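Local coordinates for succinate dehydrogenase subunit A (PDB 7D6V), which probably oxidises succinate to fumarate as the FAD-carrying subunit of a mycobacterial succinate dehydrogenase, passing the electrons toward the quinone pool, at residues A486-Q489 with Q490-D494; E504-E507 with A508-R511. All coordinates share one frame; numbering follows the deposited sequence.

Contact 1. Residues A486-Q489 with Q490-D494; sequences AELQ and QSMND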
ATOM      1  N   ALA A 486     -16.521  10.005 -20.818  1.00 20.22           N
ATOM      2  CA  ALA A 486     -17.513  10.451 -19.846  1.00 20.22           C
ATOM      3  C   ALA A 486     -18.928  10.137 -20.314  1.00 20.22           C
ATOM      4  O   ALA A 486     -19.776   9.725 -19.512  1.00 20.22           O
ATOM      5  CB  ALA A 486     -17.354  11.947 -19.585  1.00 20.22           C
ATOM      6  N   GLU A 487     -19.207  10.330 -21.605  1.00 21.83           N
ATOM      7  CA  GLU A 487     -20.539  10.016 -22.115  1.00 21.83           C
ATOM      8  C   GLU A 487     -20.836   8.527 -22.005  1.00 21.83           C
ATOM      9  O   GLU A 487     -21.944   8.133 -21.616  1.00 21.83           O
ATOM     10  CB  GLU A 487     -20.677  10.492 -23.558  1.00 21.83           C
ATOM     11  CG  GLU A 487     -20.593  11.996 -23.706  1.00 21.83           C
ATOM     12  CD  GLU A 487     -21.000  12.471 -25.081  1.00 21.83           C
ATOM     13  OE1 GLU A 487     -21.487  11.642 -25.875  1.00 21.83           O
ATOM     14  OE2 GLU A 487     -20.835  13.675 -25.368  1.00 21.83           O
ATOM     15  N   LEU A 488     -19.854   7.681 -22.331  1.00 21.22           N
ATOM     16  CA  LEU A 488     -20.039   6.243 -22.170  1.00 21.22           C
ATOM     17  C   LEU A 488     -20.299   5.880 -20.716  1.00 21.22           C
ATOM     18  O   LEU A 488     -21.179   5.062 -20.418  1.00 21.22           O
ATOM     19  CB  LEU A 488     -18.816   5.488 -22.686  1.00 21.22           C
ATOM     20  CG  LEU A 488     -18.782   4.002 -22.318  1.00 21.22           C
ATOM     21  CD1 LEU A 488     -19.789   3.225 -23.137  1.00 21.22           C
ATOM     22  CD2 LEU A 488     -17.392   3.426 -22.494  1.00 21.22           C
ATOM     23  N   GLN A 489     -19.534   6.471 -19.797  1.00 20.71           N
ATOM     24  CA  GLN A 489     -19.703   6.159 -18.384  1.00 20.71           C
ATOM     25  C   GLN A 489     -21.091   6.549 -17.899  1.00 20.71           C
ATOM     26  O   GLN A 489     -21.747   5.780 -17.187  1.00 20.71           O
ATOM     27  CB  GLN A 489     -18.628   6.863 -17.566  1.00 20.71           C
ATOM     28  CG  GLN A 489     -17.270   6.211 -17.659  1.00 20.71           C
ATOM     29  CD  GLN A 489     -16.288   6.782 -16.668  1.00 20.71           C
ATOM     30  OE1 GLN A 489     -16.123   7.994 -16.573  1.00 20.71           O
ATOM     31  NE2 GLN A 489     -15.629   5.909 -15.921  1.00 20.71           N
ATOM     32  N   GLN A 490     -21.560   7.737 -18.288  1.00 22.40           N
ATOM     33  CA  GLN A 490     -22.892   8.170 -17.886  1.00 22.40           C
ATOM     34  C   GLN A 490     -23.968   7.252 -18.450  1.00 22.40           C
ATOM     35  O   GLN A 490     -24.901   6.867 -17.737  1.00 22.40           O
ATOM     36  CB  GLN A 490     -23.135   9.612 -18.329  1.00 22.40           C
ATOM     37  CG  GLN A 490     -24.435  10.211 -17.814  1.00 22.40           C
ATOM     38  CD  GLN A 490     -24.444  10.379 -16.309  1.00 22.40           C
ATOM     39  OE1 GLN A 490     -23.877  11.330 -15.777  1.00 22.40           O
ATOM     40  NE2 GLN A 490     -25.087   9.450 -15.612  1.00 22.40           N
ATOM     41  N   SER A 491     -23.853   6.884 -19.729  1.00 23.17           N
ATOM     42  CA  SER A 491     -24.867   6.030 -20.338  1.00 23.17           C
ATOM     43  C   SER A 491     -24.913   4.658 -19.676  1.00 23.17           C
ATOM     44  O   SER A 491     -25.998   4.134 -19.394  1.00 23.17           O
ATOM     45  CB  SER A 491     -24.601   5.896 -21.834  1.00 23.17           C
ATOM     46  OG  SER A 491     -24.623   7.166 -22.458  1.00 23.17           O
ATOM     47  N   MET A 492     -23.747   4.065 -19.409  1.00 22.72           N
ATOM     48  CA  MET A 492     -23.731   2.753 -18.772  1.00 22.72           C
ATOM     49  C   MET A 492     -24.249   2.820 -17.343  1.00 22.72           C
ATOM     50  O   MET A 492     -24.980   1.928 -16.905  1.00 22.72           O
ATOM     51  CB  MET A 492     -22.325   2.156 -18.806  1.00 22.72           C
ATOM     52  CG  MET A 492     -21.811   1.877 -20.202  1.00 22.72           C
ATOM     53  SD  MET A 492     -22.822   0.653 -21.051  1.00 22.72           S
ATOM     54  CE  MET A 492     -22.357  -0.836 -20.177  1.00 22.72           C
ATOM     55  N   ASN A 493     -23.888   3.867 -16.599  1.00 23.95           N
ATOM     56  CA  ASN A 493     -24.388   3.995 -15.236  1.00 23.95           C
ATOM     57  C   ASN A 493     -25.902   4.168 -15.215  1.00 23.95           C
ATOM     58  O   ASN A 493     -26.588   3.580 -14.372  1.00 23.95           O
ATOM     59  CB  ASN A 493     -23.706   5.168 -14.536  1.00 23.95           C
ATOM     60  CG  ASN A 493     -23.610   4.975 -13.040  1.00 23.95           C
ATOM     61  OD1 ASN A 493     -22.844   4.143 -12.558  1.00 23.95           O
ATOM     62  ND2 ASN A 493     -24.389   5.746 -12.296  1.00 23.95           N
ATOM     63  N   ASP A 494     -26.440   4.973 -16.132  1.00 24.57           N
ATOM     64  CA  ASP A 494     -27.874   5.243 -16.123  1.00 24.57           C
ATOM     65  C   ASP A 494     -28.681   4.031 -16.576  1.00 24.57           C
ATOM     66  O   ASP A 494     -29.654   3.646 -15.922  1.00 24.57           O
ATOM     67  CB  ASP A 494     -28.185   6.447 -17.011  1.00 24.57           C
ATOM     68  CG  ASP A 494     -27.639   7.738 -16.451  1.00 24.57           C
ATOM     69  OD1 ASP A 494     -26.832   7.684 -15.501  1.00 24.57           O
ATOM     70  OD2 ASP A 494     -28.015   8.812 -16.963  1.00 24.57           O
TER
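Met-492 and Leu-488 sit one helical turn apart, their side chains side by side and pointing the same way. CB of Met-492 starts over the backbone of the preceding turn, 3.5 Å from Leu-488 O. The next atom, CG, stays close to that oxygen and also meets the leucine branch, with Leu-488 CD1 3.8 Å from Met-492 CG. With CG anti to the carbonyl carbon (chi1 -64°), the chain then bends at both remaining torsions, and SD and CE lead away from the turn; the side chain as a whole also touches Phe-216 of a loop and Ser-547 of helix 532-556. A long, flexible, unbranched thioether suits this route, since it can fold to fit between elements of the structure. Leu-488 supplies the branched partner and packs onward against Met-540 and Met-543 of helix 532-556 and Leu-512 and Leu-515 of helix 502-518. This apolar stripe is the inward side of helix 481-495, an alpha-helix in the region resembling the C-terminal part of fumarate reductase flavoproteins. Its backbone follows the regular i to i+4 pattern, as in Met-492 N to Leu-488 O at 2.9 Å. Ser-491 adds a side-chain bond: its OG donates to Glu-487 O at 3.0 Å, the same oxygen that accepts from Ser-491 N. The hydroxyl and the amide reach that carbonyl from opposite faces of its plane, the hydroxyl tilted 35° from it. A short side chain with OG beside its own backbone N can turn back in this way and satisfy its hydroxyl within the helix. The longer polar side chains reach past the helix to other parts of the chain: Glu-487 forms a salt bridge with Arg-518, while Gln-489 NE2 donates to Lys-214 O and Gln-490 OE1 accepts from Lys-217 NZ.

Contact 2. Residues E504-E507 with A508-R511; sequences EIQE and ALDR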
ATOM      1  N   GLU A 504     -34.762   0.798 -21.249  1.00 27.41           N
ATOM      2  CA  GLU A 504     -33.503   1.474 -20.952  1.00 27.41           C
ATOM      3  C   GLU A 504     -32.316   0.737 -21.555  1.00 27.41           C
ATOM      4  O   GLU A 504     -31.373   1.368 -22.039  1.00 27.41           O
ATOM      5  CB  GLU A 504     -33.331   1.634 -19.444  1.00 27.41           C
ATOM      6  CG  GLU A 504     -34.479   2.356 -18.767  1.00 27.41           C
ATOM      7  CD  GLU A 504     -34.290   2.461 -17.270  1.00 27.41           C
ATOM      8  OE1 GLU A 504     -33.337   1.848 -16.747  1.00 27.41           O
ATOM      9  OE2 GLU A 504     -35.094   3.155 -16.613  1.00 27.41           O
ATOM     10  N   ILE A 505     -32.338  -0.597 -21.543  1.00 26.05           N
ATOM     11  CA  ILE A 505     -31.263  -1.351 -22.182  1.00 26.05           C
ATOM     12  C   ILE A 505     -31.280  -1.129 -23.690  1.00 26.05           C
ATOM     13  O   ILE A 505     -30.226  -1.001 -24.327  1.00 26.05           O
ATOM     14  CB  ILE A 505     -31.368  -2.845 -21.832  1.00 26.05           C
ATOM     15  CG1 ILE A 505     -31.234  -3.060 -20.327  1.00 26.05           C
ATOM     16  CG2 ILE A 505     -30.282  -3.628 -22.534  1.00 26.05           C
ATOM     17  CD1 ILE A 505     -31.769  -4.393 -19.867  1.00 26.05           C
ATOM     18  N   GLN A 506     -32.474  -1.087 -24.287  1.00 27.28           N
ATOM     19  CA  GLN A 506     -32.563  -0.824 -25.719  1.00 27.28           C
ATOM     20  C   GLN A 506     -32.024   0.558 -26.058  1.00 27.28           C
ATOM     21  O   GLN A 506     -31.307   0.730 -27.050  1.00 27.28           O
ATOM     22  CB  GLN A 506     -34.008  -0.970 -26.189  1.00 27.28           C
ATOM     23  CG  GLN A 506     -34.156  -1.018 -27.691  1.00 27.28           C
ATOM     24  CD  GLN A 506     -33.531  -2.256 -28.293  1.00 27.28           C
ATOM     25  OE1 GLN A 506     -33.952  -3.377 -28.011  1.00 27.28           O
ATOM     26  NE2 GLN A 506     -32.514  -2.063 -29.124  1.00 27.28           N
ATOM     27  N   GLU A 507     -32.353   1.558 -25.237  1.00 27.90           N
ATOM     28  CA  GLU A 507     -31.821   2.900 -25.448  1.00 27.90           C
ATOM     29  C   GLU A 507     -30.308   2.928 -25.267  1.00 27.90           C
ATOM     30  O   GLU A 507     -29.603   3.648 -25.982  1.00 27.90           O
ATOM     31  CB  GLU A 507     -32.500   3.881 -24.495  1.00 27.90           C
ATOM     32  CG  GLU A 507     -31.949   5.290 -24.541  1.00 27.90           C
ATOM     33  CD  GLU A 507     -32.421   6.127 -23.371  1.00 27.90           C
ATOM     34  OE1 GLU A 507     -33.233   5.620 -22.569  1.00 27.90           O
ATOM     35  OE2 GLU A 507     -31.979   7.289 -23.251  1.00 27.90           O
ATOM     36  N   ALA A 508     -29.792   2.151 -24.313  1.00 26.13           N
ATOM     37  CA  ALA A 508     -28.349   2.067 -24.124  1.00 26.13           C
ATOM     38  C   ALA A 508     -27.666   1.502 -25.359  1.00 26.13           C
ATOM     39  O   ALA A 508     -26.625   2.009 -25.784  1.00 26.13           O
ATOM     40  CB  ALA A 508     -28.025   1.215 -22.899  1.00 26.13           C
ATOM     41  N   LEU A 509     -28.237   0.453 -25.951  1.00 25.23           N
ATOM     42  CA  LEU A 509     -27.678  -0.083 -27.190  1.00 25.23           C
ATOM     43  C   LEU A 509     -27.759   0.938 -28.320  1.00 25.23           C
ATOM     44  O   LEU A 509     -26.804   1.106 -29.097  1.00 25.23           O
ATOM     45  CB  LEU A 509     -28.403  -1.372 -27.574  1.00 25.23           C
ATOM     46  CG  LEU A 509     -28.019  -2.620 -26.778  1.00 25.23           C
ATOM     47  CD1 LEU A 509     -29.000  -3.743 -27.038  1.00 25.23           C
ATOM     48  CD2 LEU A 509     -26.607  -3.056 -27.110  1.00 25.23           C
ATOM     49  N   ASP A 510     -28.892   1.638 -28.420  1.00 26.83           N
ATOM     50  CA  ASP A 510     -29.075   2.613 -29.489  1.00 26.83           C
ATOM     51  C   ASP A 510     -28.055   3.738 -29.396  1.00 26.83           C
ATOM     52  O   ASP A 510     -27.515   4.178 -30.418  1.00 26.83           O
ATOM     53  CB  ASP A 510     -30.494   3.177 -29.447  1.00 26.83           C
ATOM     54  CG  ASP A 510     -31.545   2.132 -29.760  1.00 26.83           C
ATOM     55  OD1 ASP A 510     -31.180   1.068 -30.303  1.00 26.83           O
ATOM     56  OD2 ASP A 510     -32.733   2.371 -29.460  1.00 26.83           O
ATOM     57  N   ARG A 511     -27.776   4.222 -28.186  1.00 26.09           N
ATOM     58  CA  ARG A 511     -26.788   5.283 -28.059  1.00 26.09           C
ATOM     59  C   ARG A 511     -25.360   4.755 -28.034  1.00 26.09           C
ATOM     60  O   ARG A 511     -24.433   5.516 -28.320  1.00 26.09           O
ATOM     61  CB  ARG A 511     -27.063   6.138 -26.820  1.00 26.09           C
ATOM     62  CG  ARG A 511     -27.028   5.411 -25.504  1.00 26.09           C
ATOM     63  CD  ARG A 511     -27.107   6.405 -24.358  1.00 26.09           C
ATOM     64  NE  ARG A 511     -28.351   7.171 -24.356  1.00 26.09           N
ATOM     65  CZ  ARG A 511     -28.813   7.844 -23.304  1.00 26.09           C
ATOM     66  NH1 ARG A 511     -28.135   7.848 -22.165  1.00 26.09           N
ATOM     67  NH2 ARG A 511     -29.952   8.514 -23.390  1.00 26.09           N
TER
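Helix 502-518 brings Glu-507 and Arg-511 together at an i to i+4 spacing, the classic placement for an ion pair along one face of an alpha-helix. The glutamate leaves the backbone with CG anti to its N (chi1 175°) and stays extended, standing its carboxylate out from the helix, and the arginine reaches back to it. Arg-511 holds CG between its backbone N and carbonyl carbon, a crowded position that lays this methylene 3.2 Å from Glu-507 O; a bend at chi3 then turns the guanidinium back to the acid. The two flat groups stand almost perpendicular, 86° apart, and OE2 of Glu-507 meets NH2 of Arg-511 in a salt bridge. Its modelled length is too short to be trusted, which leaves the exact positions of both ends doubtful. Beneath the charges, Arg-511 N donates to Glu-507 O at 2.9 Å. Ile-505 and Leu-509, joined by Leu-509 N to Ile-505 O at 3.0 Å, suit the side facing helix 532-556, touching Leu-555 and Ala-551 respectively, while small Ala-508 lets Leu-495 of helix 481-495 come close. The exposed Asp-510 lies near Gln-506, with NE2 of Gln-506 3.6 Å from OD1 of Asp-510 and the amide and carboxylate planes 37° apart. For Glu-507 and Arg-511, the nearby opposite charges would tend to keep both groups ionised, though the doubtful ends leave the strength of the pair open.

Contact 1 and contact 2 follow each other along the chain on two successive helices, 481-495 and 502-518, and their centres lie 11 Å apart. They meet directly where Ser-491 OG of contact 1 packs 3.2 Å from Arg-511 CD of contact 2, so the serine that bonds to its own helix also borders the arginine of the next. Leu-495 extends this interface by touching Glu-507, Ala-508 and Arg-511. Both helices also pack on helix 532-556, making a three-helix cluster. In contact 1 the side chain of Gln-489 lies about 13 Å from the bound FAD, too far to touch it.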